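Local structure of CEL44C (Paenibacillus polymyxa, 2YIH) at residues Thr421-Gln426 and Ala437-Ala442; Gln137-Lys142 and Asp154-Val159; Pro200-Ala205 and Asp241-Pro246; Thr30-Ala35 and Tyr390-Asp395. The protein hydrolyses the beta-1,4-linked backbone of xyloglucan, and probably of cellulose, through the family 44 glycoside hydrolase part of a longer, multidomain polypeptide. The protein carries 8 engineered substitutions. All blocks are in the same frame, centred on the assembly; numbering follows the deposited sequence.

Four contacts in one chain illustrate how a (beta/alpha)8 barrel is closed and elaborated, and how the beta domain beside it is paired. Contact 4 pairs the first barrel strand with the last, its centre about 11 Å from that of the chain, and its Trp-391 side chain comes to about 6 Å from a bound glucose. Contact 3 joins two loops of the barrel and supplies Gln-243 to the glycan pocket; its centre is about 29 Å from that of contact 4. Contact 2, about 24 Å from contact 3 between centres, carries part of the calcium site. Contact 1 belongs to the beta domain, about 48 Å from contact 2, centre to centre, across the middle of the chain.

Contact 1: residues Thr421-Gln426 and Ala437-Ala442; sequences TSVSAQ and ASVTNA
Val-423 lays its CG2 methyl against the CB of Ala-437, 3.6 Å away, while its CG1 reaches the CG2 of Val-439 at 4.1 Å. The two branches have separate partners because CG1 stands anti to the carbonyl carbon (chi1 -55°) and CG2 lies between the backbone N and that carbon. The valine side chains cross at about a right angle. Ala-437 is touched a second time by Ala-425, CB to CB at 3.8 Å, and Val-439 CG2 also packs on the CB of Thr-421. Val-423, Ala-425, Ala-437 and Val-439, with the CB of Thr-421, form one patch of carbon contacts on a beta hairpin, strand 421-427 turning back into strand 433-439 within the nine-stranded mixed sheet of the beta domain; strands 9-22 and 446-453 flank the hairpin. Thr-421 and Val-439 are an antiparallel hydrogen-bonded pair: Thr-421 N gives to Val-439 O at 2.9 Å, and Val-439 N returns a bond to Thr-421 O. Ser-422 and Ser-438 make the neighbouring non-hydrogen-bonded pair, where Ser-438 CA comes to 3.0 Å from Thr-421 O in a CA-H...O contact; the hydroxyl of Ser-438 is engaged by Gly-419 N. Beyond Ser-422 the pairing loosens: Val-423 N still reaches Ala-437 O at 3.1 Å, but a water bridges Val-423 O and Ala-437 N. Another water bonds to Ser-422 OG and donates to Ala-437 O.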
loop_
_atom_site.group_PDB
_atom_site.type_symbol
_atom_site.label_atom_id
_atom_site.label_comp_id
_atom_site.label_asym_id
_atom_site.label_seq_id
_atom_site.Cartn_x
_atom_site.Cartn_y
_atom_site.Cartn_z
ATOM N N THR A 421 10.259 2.014 16.501
ATOM C CA THR A 421 9.295 2.187 17.576
ATOM C C THR A 421 8.739 3.612 17.554
ATOM O O THR A 421 9.483 4.562 17.785
ATOM C CB THR A 421 9.979 1.955 18.940
ATOM O OG1 THR A 421 10.487 0.607 18.986
ATOM C CG2 THR A 421 8.937 2.147 20.073
ATOM N N SER A 422 7.446 3.777 17.249
ATOM C CA SER A 422 6.810 5.101 17.333
ATOM C C SER A 422 6.767 5.547 18.780
ATOM O O SER A 422 6.518 4.733 19.660
ATOM C CB SER A 422 5.372 5.069 16.790
ATOM O OG SER A 422 4.709 6.315 16.963
ATOM N N VAL A 423 6.977 6.836 19.024
ATOM C CA VAL A 423 6.718 7.378 20.366
ATOM C C VAL A 423 5.932 8.676 20.253
ATOM O O VAL A 423 5.823 9.265 19.172
ATOM C CB VAL A 423 8.038 7.605 21.164
ATOM C CG1 VAL A 423 8.877 6.316 21.250
ATOM C CG2 VAL A 423 8.859 8.791 20.597
ATOM N N SER A 424 5.329 9.112 21.359
ATOM C CA SER A 424 4.415 10.243 21.318
ATOM C C SER A 424 5.109 11.531 20.852
ATOM O O SER A 424 6.159 11.928 21.376
ATOM C CB SER A 424 3.791 10.427 22.707
ATOM O OG SER A 424 3.029 11.615 22.808
ATOM N N ALA A 425 4.494 12.181 19.864
ATOM C CA ALA A 425 4.932 13.504 19.419
ATOM C C ALA A 425 3.677 14.333 19.177
ATOM O O ALA A 425 2.814 13.936 18.414
ATOM C CB ALA A 425 5.759 13.394 18.134
ATOM N N GLN A 426 3.563 15.453 19.883
ATOM C CA GLN A 426 2.368 16.291 19.819
ATOM C C GLN A 426 2.810 17.694 19.398
ATOM O O GLN A 426 3.867 18.175 19.831
ATOM C CB GLN A 426 1.732 16.383 21.209
ATOM C CG GLN A 426 1.227 15.046 21.762
ATOM C CD GLN A 426 0.526 15.233 23.097
ATOM O OE1 GLN A 426 1.151 15.551 24.102
ATOM N NE2 GLN A 426 -0.777 15.092 23.091
ATOM N N ALA A 437 7.726 10.880 15.750
ATOM C CA ALA A 437 8.932 10.577 16.501
ATOM C C ALA A 437 9.123 9.084 16.631
ATOM O O ALA A 437 8.164 8.322 16.619
ATOM C CB ALA A 437 8.861 11.223 17.929
ATOM N N SER A 438 10.372 8.667 16.789
ATOM C CA SER A 438 10.643 7.232 16.948
ATOM C C SER A 438 11.980 7.013 17.621
ATOM O O SER A 438 12.850 7.884 17.573
ATOM C CB SER A 438 10.651 6.524 15.579
ATOM O OG SER A 438 11.642 7.079 14.737
ATOM N N VAL A 439 12.122 5.834 18.238
ATOM C CA VAL A 439 13.410 5.305 18.679
ATOM C C VAL A 439 13.554 3.863 18.155
ATOM O O VAL A 439 12.602 3.314 17.605
ATOM C CB VAL A 439 13.505 5.296 20.215
ATOM C CG1 VAL A 439 13.415 6.733 20.751
ATOM C CG2 VAL A 439 12.420 4.382 20.834
ATOM N N THR A 440 14.686 3.215 18.406
ATOM C CA THR A 440 14.825 1.789 18.062
ATOM C C THR A 440 15.185 1.000 19.318
ATOM O O THR A 440 16.032 1.446 20.089
ATOM C CB THR A 440 15.861 1.558 16.917
ATOM O OG1 THR A 440 15.291 1.986 15.672
ATOM C CG2 THR A 440 16.234 0.059 16.781
ATOM N N ASN A 441 14.510 -0.132 19.545
ATOM C CA ASN A 441 14.833 -1.023 20.684
ATOM C C ASN A 441 14.868 -0.217 21.986
ATOM O O ASN A 441 15.764 -0.396 22.815
ATOM C CB ASN A 441 16.188 -1.728 20.471
ATOM C CG ASN A 441 16.408 -2.900 21.455
ATOM O OD1 ASN A 441 15.442 -3.491 21.953
ATOM N ND2 ASN A 441 17.668 -3.277 21.678
ATOM N N ALA A 442 13.904 0.696 22.127
ATOM C CA ALA A 442 13.757 1.548 23.327
ATOM C C ALA A 442 14.984 2.414 23.587
ATOM O O ALA A 442 15.333 2.678 24.739
ATOM C CB ALA A 442 13.379 0.701 24.573
HETATM O O HOH W 1 11.255 -0.408 21.318
HETATM O O HOH W 2 5.890 7.890 15.075
HETATM O O HOH W 3 5.146 10.044 16.644
#

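Contact 2: residues Gln137-Lys142 and Asp154-Val159; sequences QVVNAK and DNYVYV. Engineered in segment 154-159: Tyr-156 (natural residue Arg). With CA (calcium ion), chain C.
Lys-142 lies over one face of the Tyr-158 ring, its CG 3.5 Å from the centroid and 7° off the normal, a CH-pi contact. An extended chain, with CG anti to the backbone N (chi1 -169°), carries the lysine across the ring until NZ reaches a salt bridge with Glu-161. Val-139 packs obliquely on the same ring, CB to CD1 at 3.6 Å. A glycine in place of Tyr-158 would probably leave the lysine methylenes and Val-139 without their shared support. The segments are parallel neighbours in a three-stranded mixed sheet, laced by four backbone bonds such as Val-139 N to Val-157 O at 2.9 Å. Packing is also tight on the Val-138 side, where its CG1 and Val-159 CG2 close to 3.5 Å, nearer than usual for two methyls, beside helix 205-222. Toward the surface the fit slackens: Gln-137 OE1 is 4.0 Å from CE1 of the engineered Tyr-156. Asp-154 OD1 and Tyr-156 O, both at 2.4 Å, bind calcium together with two waters, Glu-56 and Asp-151.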
loop_
_atom_site.group_PDB
_atom_site.type_symbol
_atom_site.label_atom_id
_atom_site.label_comp_id
_atom_site.label_asym_id
_atom_site.label_seq_id
_atom_site.Cartn_x
_atom_site.Cartn_y
_atom_site.Cartn_z
ATOM N N GLN A 137 -9.086 -20.875 -18.644
ATOM C CA GLN A 137 -9.861 -20.883 -17.398
ATOM C C GLN A 137 -8.922 -21.062 -16.209
ATOM O O GLN A 137 -7.999 -21.892 -16.243
ATOM C CB GLN A 137 -10.861 -22.039 -17.407
ATOM C CG GLN A 137 -11.909 -21.941 -18.440
ATOM C CD GLN A 137 -12.926 -23.083 -18.321
ATOM O OE1 GLN A 137 -13.176 -23.615 -17.216
ATOM N NE2 GLN A 137 -13.497 -23.476 -19.451
ATOM N N VAL A 138 -9.194 -20.325 -15.141
ATOM C CA VAL A 138 -8.487 -20.518 -13.847
ATOM C C VAL A 138 -9.141 -21.655 -13.032
ATOM O O VAL A 138 -10.393 -21.726 -12.909
ATOM C CB VAL A 138 -8.504 -19.212 -13.026
ATOM C CG1 VAL A 138 -7.908 -19.435 -11.594
ATOM C CG2 VAL A 138 -7.707 -18.099 -13.743
ATOM N N VAL A 139 -8.314 -22.577 -12.536
ATOM C CA VAL A 139 -8.791 -23.621 -11.613
ATOM C C VAL A 139 -7.903 -23.518 -10.387
ATOM O O VAL A 139 -6.672 -23.483 -10.517
ATOM C CB VAL A 139 -8.636 -25.025 -12.288
ATOM C CG1 VAL A 139 -8.918 -26.168 -11.316
ATOM C CG2 VAL A 139 -9.581 -25.099 -13.554
ATOM N N ASN A 140 -8.527 -23.459 -9.213
ATOM C CA ASN A 140 -7.773 -23.181 -8.004
ATOM C C ASN A 140 -6.952 -24.362 -7.569
ATOM O O ASN A 140 -5.760 -24.201 -7.197
ATOM C CB ASN A 140 -8.709 -22.738 -6.886
ATOM C CG ASN A 140 -9.265 -21.368 -7.139
ATOM O OD1 ASN A 140 -8.624 -20.538 -7.810
ATOM N ND2 ASN A 140 -10.473 -21.134 -6.676
ATOM N N ALA A 141 -7.564 -25.549 -7.613
ATOM C CA ALA A 141 -6.882 -26.799 -7.172
ATOM C C ALA A 141 -6.838 -27.852 -8.297
ATOM O O ALA A 141 -7.888 -28.335 -8.774
ATOM C CB ALA A 141 -7.576 -27.371 -5.919
ATOM N N LYS A 142 -5.630 -28.184 -8.731
ATOM C CA LYS A 142 -5.423 -29.070 -9.871
ATOM C C LYS A 142 -5.956 -30.480 -9.616
ATOM O O LYS A 142 -6.493 -31.128 -10.535
ATOM C CB LYS A 142 -3.921 -29.138 -10.219
ATOM C CG LYS A 142 -3.655 -29.825 -11.550
ATOM C CD LYS A 142 -2.138 -29.932 -11.843
ATOM C CE LYS A 142 -1.960 -30.403 -13.312
ATOM N NZ LYS A 142 -0.489 -30.702 -13.594
ATOM N N ASP A 154 -3.257 -26.988 -22.957
ATOM C CA ASP A 154 -4.632 -27.153 -22.494
ATOM C C ASP A 154 -5.283 -25.788 -22.268
ATOM O O ASP A 154 -4.680 -24.745 -22.554
ATOM C CB ASP A 154 -4.713 -28.064 -21.243
ATOM C CG ASP A 154 -4.065 -27.450 -20.019
ATOM O OD1 ASP A 154 -3.646 -26.269 -20.100
ATOM O OD2 ASP A 154 -4.032 -28.136 -18.963
ATOM N N ASN A 155 -6.512 -25.789 -21.769
ATOM C CA ASN A 155 -7.252 -24.531 -21.616
ATOM C C ASN A 155 -7.289 -24.026 -20.182
ATOM O O ASN A 155 -8.182 -23.242 -19.825
ATOM C CB ASN A 155 -8.701 -24.739 -22.098
ATOM C CG ASN A 155 -9.406 -23.433 -22.437
ATOM O OD1 ASN A 155 -8.820 -22.511 -23.025
ATOM N ND2 ASN A 155 -10.673 -23.332 -22.019
ATOM N N TYR A 156 -6.316 -24.453 -19.363
ATOM C CA TYR A 156 -6.407 -24.234 -17.916
ATOM C C TYR A 156 -5.145 -23.620 -17.390
ATOM O O TYR A 156 -4.062 -23.941 -17.878
ATOM C CB TYR A 156 -6.576 -25.570 -17.181
ATOM C CG TYR A 156 -7.870 -26.253 -17.560
ATOM C CD1 TYR A 156 -9.080 -25.724 -17.144
ATOM C CD2 TYR A 156 -7.865 -27.373 -18.404
ATOM C CE1 TYR A 156 -10.289 -26.321 -17.536
ATOM C CE2 TYR A 156 -9.039 -27.965 -18.809
ATOM C CZ TYR A 156 -10.238 -27.457 -18.372
ATOM O OH TYR A 156 -11.412 -28.042 -18.759
ATOM N N VAL A 157 -5.279 -22.887 -16.292
ATOM C CA VAL A 157 -4.107 -22.518 -15.503
ATOM C C VAL A 157 -4.479 -22.869 -14.070
ATOM O O VAL A 157 -5.586 -22.594 -13.654
ATOM C CB VAL A 157 -3.813 -21.006 -15.665
ATOM C CG1 VAL A 157 -2.806 -20.555 -14.697
ATOM C CG2 VAL A 157 -3.335 -20.736 -17.120
ATOM N N TYR A 158 -3.596 -23.565 -13.354
ATOM C CA TYR A 158 -3.945 -24.060 -12.027
ATOM C C TYR A 158 -3.231 -23.227 -10.988
ATOM O O TYR A 158 -2.018 -23.164 -10.989
ATOM C CB TYR A 158 -3.471 -25.509 -11.899
ATOM C CG TYR A 158 -4.225 -26.452 -12.820
ATOM C CD1 TYR A 158 -5.552 -26.772 -12.554
ATOM C CD2 TYR A 158 -3.627 -26.961 -13.993
ATOM C CE1 TYR A 158 -6.269 -27.645 -13.379
ATOM C CE2 TYR A 158 -4.347 -27.821 -14.859
ATOM C CZ TYR A 158 -5.660 -28.148 -14.531
ATOM O OH TYR A 158 -6.353 -29.025 -15.346
ATOM N N VAL A 159 -3.961 -22.625 -10.063
ATOM C CA VAL A 159 -3.304 -21.653 -9.182
ATOM C C VAL A 159 -2.439 -22.384 -8.164
ATOM O O VAL A 159 -1.312 -21.944 -7.877
ATOM C CB VAL A 159 -4.301 -20.723 -8.485
ATOM C CG1 VAL A 159 -3.534 -19.702 -7.641
ATOM C CG2 VAL A 159 -5.151 -19.987 -9.514
HETATM CA CA CA C . -2.154 -24.854 -18.913
HETATM O O HOH W 4 -2.304 -26.770 -17.376
HETATM O O HOH W 5 -2.660 -23.681 -20.930
#

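Contact 3: residues Pro200-Ala205 and Asp241-Pro246; sequences PEKVGA and DLQTAP. Engineered in segment 200-205: Pro-200 (natural residue Gly). With XYS (alpha-D-xylopyranose), chain B; BGC (beta-D-glucopyranose), chain D.
Bends at chi3 (68°) and chi4 (54°) curl the end of Lys-202 round to the backbone of 241-246, where NZ donates to Gln-243 O at 2.7 Å, in the carbonyl plane. Its CE rests 3.4 Å from Thr-244 O. Gln-243 sets off with CG anti to the backbone N and bends at chi2, which carries its amide away from Lys-202 into the glycan pocket. There NE2 donates to glucose O3 at 3.0 Å and xylose O4 at 3.1 Å, with a weak bond to glucose O2, while OE1 is taken by Tyr-234 OH. An alanine in place of Gln-243 would probably cost both sugars this donor and leave the Tyr-234 hydroxyl without its mate. Deeper in, Leu-242 CD2 packs on Val-203 CG1 at 3.8 Å, and a water donates to both Val-203 O and Leu-242 O. These barrel loops thus hold the glutamine at both ends: the lysine ties its backbone and Tyr-234 orients its amide, consistent with recognition of a xylose-decorated glucan.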
loop_
_atom_site.group_PDB
_atom_site.type_symbol
_atom_site.label_atom_id
_atom_site.label_comp_id
_atom_site.label_asym_id
_atom_site.label_seq_id
_atom_site.Cartn_x
_atom_site.Cartn_y
_atom_site.Cartn_z
ATOM N N PRO A 200 -17.899 -9.771 -17.180
ATOM C CA PRO A 200 -18.749 -8.626 -17.599
ATOM C C PRO A 200 -19.846 -8.245 -16.574
ATOM O O PRO A 200 -20.241 -7.069 -16.502
ATOM C CB PRO A 200 -19.408 -9.115 -18.910
ATOM C CG PRO A 200 -19.166 -10.598 -18.960
ATOM C CD PRO A 200 -17.895 -10.867 -18.160
ATOM N N GLU A 201 -20.287 -9.204 -15.753
ATOM C CA GLU A 201 -21.343 -8.915 -14.768
ATOM C C GLU A 201 -20.728 -8.297 -13.514
ATOM O O GLU A 201 -19.564 -8.598 -13.172
ATOM C CB GLU A 201 -22.136 -10.196 -14.414
ATOM C CG GLU A 201 -22.949 -10.750 -15.595
ATOM C CD GLU A 201 -23.845 -11.937 -15.215
ATOM O OE1 GLU A 201 -24.486 -11.889 -14.143
ATOM O OE2 GLU A 201 -23.934 -12.884 -16.021
ATOM N N LYS A 202 -21.471 -7.412 -12.854
ATOM C CA LYS A 202 -20.995 -6.866 -11.576
ATOM C C LYS A 202 -20.827 -8.014 -10.578
ATOM O O LYS A 202 -21.711 -8.868 -10.438
ATOM C CB LYS A 202 -21.962 -5.842 -11.002
ATOM C CG LYS A 202 -22.014 -4.539 -11.809
ATOM C CD LYS A 202 -23.128 -3.605 -11.310
ATOM C CE LYS A 202 -22.820 -3.052 -9.898
ATOM N NZ LYS A 202 -21.465 -2.377 -9.831
ATOM N N VAL A 203 -19.672 -8.073 -9.922
ATOM C CA VAL A 203 -19.430 -9.110 -8.905
ATOM C C VAL A 203 -20.484 -9.057 -7.776
ATOM O O VAL A 203 -20.893 -7.965 -7.316
ATOM C CB VAL A 203 -17.963 -8.980 -8.321
ATOM C CG1 VAL A 203 -17.885 -7.749 -7.392
ATOM C CG2 VAL A 203 -17.569 -10.255 -7.540
ATOM N N GLY A 204 -20.920 -10.238 -7.330
ATOM C CA GLY A 204 -21.812 -10.317 -6.146
ATOM C C GLY A 204 -21.039 -10.331 -4.842
ATOM O O GLY A 204 -19.837 -10.665 -4.828
ATOM N N ALA A 205 -21.687 -9.914 -3.753
ATOM C CA ALA A 205 -21.054 -10.005 -2.424
ATOM C C ALA A 205 -20.830 -11.453 -2.029
ATOM O O ALA A 205 -19.724 -11.819 -1.616
ATOM C CB ALA A 205 -21.862 -9.279 -1.376
ATOM N N ASP A 241 -20.622 -0.878 -0.216
ATOM C CA ASP A 241 -21.596 -1.901 -0.628
ATOM C C ASP A 241 -21.119 -2.642 -1.870
ATOM O O ASP A 241 -21.921 -3.135 -2.706
ATOM C CB ASP A 241 -22.999 -1.263 -0.831
ATOM C CG ASP A 241 -23.042 -0.234 -1.968
ATOM O OD1 ASP A 241 -22.014 0.055 -2.632
ATOM O OD2 ASP A 241 -24.140 0.326 -2.191
ATOM N N LEU A 242 -19.798 -2.780 -1.962
ATOM C CA LEU A 242 -19.209 -3.468 -3.086
ATOM C C LEU A 242 -19.709 -2.896 -4.438
ATOM O O LEU A 242 -20.038 -3.625 -5.359
ATOM C CB LEU A 242 -19.400 -5.003 -2.967
ATOM C CG LEU A 242 -18.460 -5.837 -3.859
ATOM C CD1 LEU A 242 -16.978 -5.663 -3.442
ATOM C CD2 LEU A 242 -18.847 -7.320 -3.770
ATOM N N GLN A 243 -19.702 -1.575 -4.527
ATOM C CA GLN A 243 -20.143 -0.829 -5.712
ATOM C C GLN A 243 -21.567 -1.233 -6.100
ATOM O O GLN A 243 -21.836 -1.581 -7.237
ATOM C CB GLN A 243 -19.149 -0.993 -6.888
ATOM C CG GLN A 243 -19.315 0.073 -7.967
ATOM C CD GLN A 243 -18.781 1.430 -7.555
ATOM O OE1 GLN A 243 -18.133 1.600 -6.491
ATOM N NE2 GLN A 243 -19.076 2.438 -8.387
ATOM N N THR A 244 -22.461 -1.188 -5.119
ATOM C CA THR A 244 -23.886 -1.553 -5.350
ATOM C C THR A 244 -23.980 -2.963 -5.942
ATOM O O THR A 244 -24.622 -3.187 -6.988
ATOM C CB THR A 244 -24.614 -0.537 -6.296
ATOM O OG1 THR A 244 -24.197 0.794 -5.989
ATOM C CG2 THR A 244 -26.143 -0.632 -6.118
ATOM N N ALA A 245 -23.355 -3.939 -5.271
ATOM C CA ALA A 245 -23.415 -5.334 -5.705
ATOM C C ALA A 245 -24.889 -5.747 -5.847
ATOM O O ALA A 245 -25.727 -5.350 -5.021
ATOM C CB ALA A 245 -22.707 -6.243 -4.704
ATOM N N PRO A 246 -25.203 -6.533 -6.876
ATOM C CA PRO A 246 -26.619 -6.879 -7.120
ATOM C C PRO A 246 -27.314 -7.593 -5.966
ATOM O O PRO A 246 -28.532 -7.424 -5.794
ATOM C CB PRO A 246 -26.565 -7.782 -8.360
ATOM C CG PRO A 246 -25.094 -8.099 -8.581
ATOM C CD PRO A 246 -24.353 -6.927 -8.013
HETATM C C1 XYS B . -16.131 3.085 -12.600
HETATM C C2 XYS B . -17.394 3.574 -13.294
HETATM C C3 XYS B . -18.570 3.306 -12.370
HETATM C C4 XYS B . -18.668 1.807 -12.156
HETATM C C5 XYS B . -17.347 1.218 -11.652
HETATM O O2 XYS B . -17.300 4.971 -13.582
HETATM O O3 XYS B . -19.782 3.722 -13.000
HETATM O O4 XYS B . -19.755 1.570 -11.249
HETATM O O5 XYS B . -16.215 1.665 -12.436
HETATM C C2 BGC D . -19.297 6.360 -7.504
HETATM C C3 BGC D . -17.821 6.021 -7.603
HETATM C C4 BGC D . -17.041 7.277 -8.001
HETATM C C5 BGC D . -17.427 8.494 -7.174
HETATM C C6 BGC D . -16.793 9.764 -7.741
HETATM C C1 BGC D . -19.498 7.539 -6.558
HETATM O O2 BGC D . -19.998 5.207 -7.065
HETATM O O3 BGC D . -17.598 5.040 -8.618
HETATM O O4 BGC D . -15.670 7.032 -7.767
HETATM O O5 BGC D . -18.839 8.653 -7.150
HETATM O O6 BGC D . -17.178 9.866 -9.120
HETATM O O HOH W 6 -20.582 -5.310 -7.622
#

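Contact 4: residues Thr30-Ala35 and Tyr390-Asp395; sequences TNQDLA and YWKLKD. With EDO (1,2-ethanediol), chain O.
Asn-31 grips the carbonyl of Tyr-390 twice. Its backbone N donates to Tyr-390 O at 2.9 Å, and its ND2 reaches the same oxygen at 2.9 Å from above the carbonyl plane. The rest of the amide is also engaged: ND2 bonds to Thr-357 O as well, and OD1 accepts from Arg-44. Gln-32 offers OE1 to Lys-392 N at 2.9 Å, an almost straight bond (177°), although the donor stands above the amide carbonyl plane. A bend at chi2 (91°) places its NE2 over one face of the Trp-391 indole, 3.3 Å from CE2, whereas Asn-31 meets the edge of that ring system. Here the first and last strands of the eight-stranded parallel barrel meet, Thr-30 pairing with Tyr-390 to close it. Thr-30 OG1 donates to Gln-32 O within its own loop. Leu-34 CD2 sits at the edge of the Tyr-390 ring, 4.0 Å from CE2. Lys-392 NZ donates to Gly-396 O and to a water that in turn donates to Asp-33 O.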
loop_
_atom_site.group_PDB
_atom_site.type_symbol
_atom_site.label_atom_id
_atom_site.label_comp_id
_atom_site.label_asym_id
_atom_site.label_seq_id
_atom_site.Cartn_x
_atom_site.Cartn_y
_atom_site.Cartn_z
ATOM N N THR A 30 6.062 -0.339 -1.886
ATOM C CA THR A 30 5.653 0.243 -3.154
ATOM C C THR A 30 5.100 -0.817 -4.090
ATOM O O THR A 30 5.211 -2.024 -3.822
ATOM C CB THR A 30 6.823 1.031 -3.812
ATOM O OG1 THR A 30 6.298 1.845 -4.892
ATOM C CG2 THR A 30 7.904 0.041 -4.325
ATOM N N ASN A 31 4.454 -0.333 -5.153
ATOM C CA ASN A 31 4.069 -1.156 -6.290
ATOM C C ASN A 31 5.175 -1.069 -7.324
ATOM O O ASN A 31 6.099 -1.878 -7.300
ATOM C CB ASN A 31 2.717 -0.668 -6.840
ATOM C CG ASN A 31 1.571 -1.181 -6.007
ATOM O OD1 ASN A 31 1.173 -2.340 -6.162
ATOM N ND2 ASN A 31 1.072 -0.359 -5.081
ATOM N N GLN A 32 5.158 -0.019 -8.144
ATOM C CA GLN A 32 6.272 0.195 -9.082
ATOM C C GLN A 32 7.514 0.530 -8.304
ATOM O O GLN A 32 7.465 1.344 -7.370
ATOM C CB GLN A 32 5.959 1.383 -10.008
ATOM C CG GLN A 32 4.704 1.163 -10.874
ATOM C CD GLN A 32 3.448 1.668 -10.211
ATOM O OE1 GLN A 32 3.406 1.918 -9.005
ATOM N NE2 GLN A 32 2.404 1.864 -11.017
ATOM N N ASP A 33 8.647 -0.078 -8.641
ATOM C CA ASP A 33 9.883 0.442 -8.074
ATOM C C ASP A 33 10.108 1.898 -8.476
ATOM O O ASP A 33 9.799 2.287 -9.603
ATOM C CB ASP A 33 11.080 -0.421 -8.491
ATOM C CG ASP A 33 10.961 -1.838 -7.977
ATOM O OD1 ASP A 33 10.595 -2.007 -6.794
ATOM O OD2 ASP A 33 11.299 -2.751 -8.738
ATOM N N LEU A 34 10.640 2.703 -7.563
ATOM C CA LEU A 34 10.913 4.129 -7.849
ATOM C C LEU A 34 12.375 4.315 -8.275
ATOM O O LEU A 34 12.846 3.601 -9.174
ATOM C CB LEU A 34 10.498 5.015 -6.651
ATOM C CG LEU A 34 9.013 4.870 -6.265
ATOM C CD1 LEU A 34 8.640 5.723 -5.025
ATOM C CD2 LEU A 34 8.095 5.263 -7.429
ATOM N N ALA A 35 13.123 5.200 -7.617
ATOM C CA ALA A 35 14.509 5.441 -8.046
ATOM C C ALA A 35 15.442 4.293 -7.722
ATOM O O ALA A 35 16.387 4.013 -8.490
ATOM C CB ALA A 35 15.038 6.743 -7.460
ATOM N N TYR A 390 2.742 2.433 -2.178
ATOM C CA TYR A 390 2.498 3.554 -3.096
ATOM C C TYR A 390 2.233 3.039 -4.529
ATOM O O TYR A 390 2.772 1.994 -4.943
ATOM C CB TYR A 390 3.751 4.426 -3.090
ATOM C CG TYR A 390 3.736 5.526 -4.088
ATOM C CD1 TYR A 390 2.890 6.610 -3.925
ATOM C CD2 TYR A 390 4.542 5.455 -5.235
ATOM C CE1 TYR A 390 2.860 7.641 -4.859
ATOM C CE2 TYR A 390 4.568 6.513 -6.163
ATOM C CZ TYR A 390 3.678 7.576 -5.974
ATOM O OH TYR A 390 3.649 8.612 -6.870
ATOM N N TRP A 391 1.344 3.738 -5.231
ATOM C CA TRP A 391 1.114 3.460 -6.660
ATOM C C TRP A 391 1.446 4.715 -7.494
ATOM O O TRP A 391 0.944 5.799 -7.224
ATOM C CB TRP A 391 -0.361 3.063 -6.868
ATOM C CG TRP A 391 -0.637 2.803 -8.298
ATOM C CD1 TRP A 391 -1.000 3.733 -9.248
ATOM C CD2 TRP A 391 -0.544 1.547 -8.969
ATOM N NE1 TRP A 391 -1.121 3.114 -10.482
ATOM C CE2 TRP A 391 -0.840 1.775 -10.339
ATOM C CE3 TRP A 391 -0.226 0.254 -8.555
ATOM C CZ2 TRP A 391 -0.853 0.731 -11.289
ATOM C CZ3 TRP A 391 -0.234 -0.789 -9.506
ATOM C CH2 TRP A 391 -0.505 -0.529 -10.856
ATOM N N LYS A 392 2.248 4.557 -8.547
ATOM C CA LYS A 392 2.557 5.688 -9.426
ATOM C C LYS A 392 1.364 6.051 -10.348
ATOM O O LYS A 392 1.108 5.345 -11.339
ATOM C CB LYS A 392 3.754 5.338 -10.312
ATOM C CG LYS A 392 5.074 5.079 -9.569
ATOM C CD LYS A 392 6.172 4.737 -10.620
ATOM C CE LYS A 392 6.673 6.004 -11.335
ATOM N NZ LYS A 392 7.785 5.660 -12.335
ATOM N N LEU A 393 0.713 7.178 -10.059
ATOM C CA LEU A 393 -0.336 7.702 -10.938
ATOM C C LEU A 393 0.265 8.470 -12.114
ATOM O O LEU A 393 -0.420 8.694 -13.122
ATOM C CB LEU A 393 -1.294 8.612 -10.171
ATOM C CG LEU A 393 -2.079 7.905 -9.066
ATOM C CD1 LEU A 393 -2.850 8.964 -8.254
ATOM C CD2 LEU A 393 -3.016 6.826 -9.617
ATOM N N LYS A 394 1.532 8.863 -11.985
ATOM C CA LYS A 394 2.241 9.559 -13.066
ATOM C C LYS A 394 3.463 8.749 -13.414
ATOM O O LYS A 394 4.200 8.301 -12.525
ATOM C CB LYS A 394 2.698 10.957 -12.619
ATOM C CG LYS A 394 2.942 11.890 -13.772
ATOM C CD LYS A 394 4.156 12.751 -13.534
ATOM C CE LYS A 394 4.635 13.321 -14.846
ATOM N NZ LYS A 394 4.631 12.275 -15.899
ATOM N N ASP A 395 3.688 8.535 -14.710
ATOM C CA ASP A 395 4.854 7.766 -15.126
ATOM C C ASP A 395 6.144 8.594 -15.055
ATOM O O ASP A 395 6.102 9.812 -14.841
ATOM C CB ASP A 395 4.650 7.190 -16.534
ATOM C CG ASP A 395 3.556 6.113 -16.570
ATOM O OD1 ASP A 395 3.473 5.330 -15.607
ATOM O OD2 ASP A 395 2.840 6.006 -17.588
HETATM C C1 EDO O . 9.374 4.432 -16.529
HETATM O O1 EDO O . 10.052 5.609 -16.971
HETATM C C2 EDO O . 8.597 4.767 -15.265
HETATM O O2 EDO O . 7.270 5.154 -15.636
HETATM O O HOH W 7 10.055 4.492 -11.283
#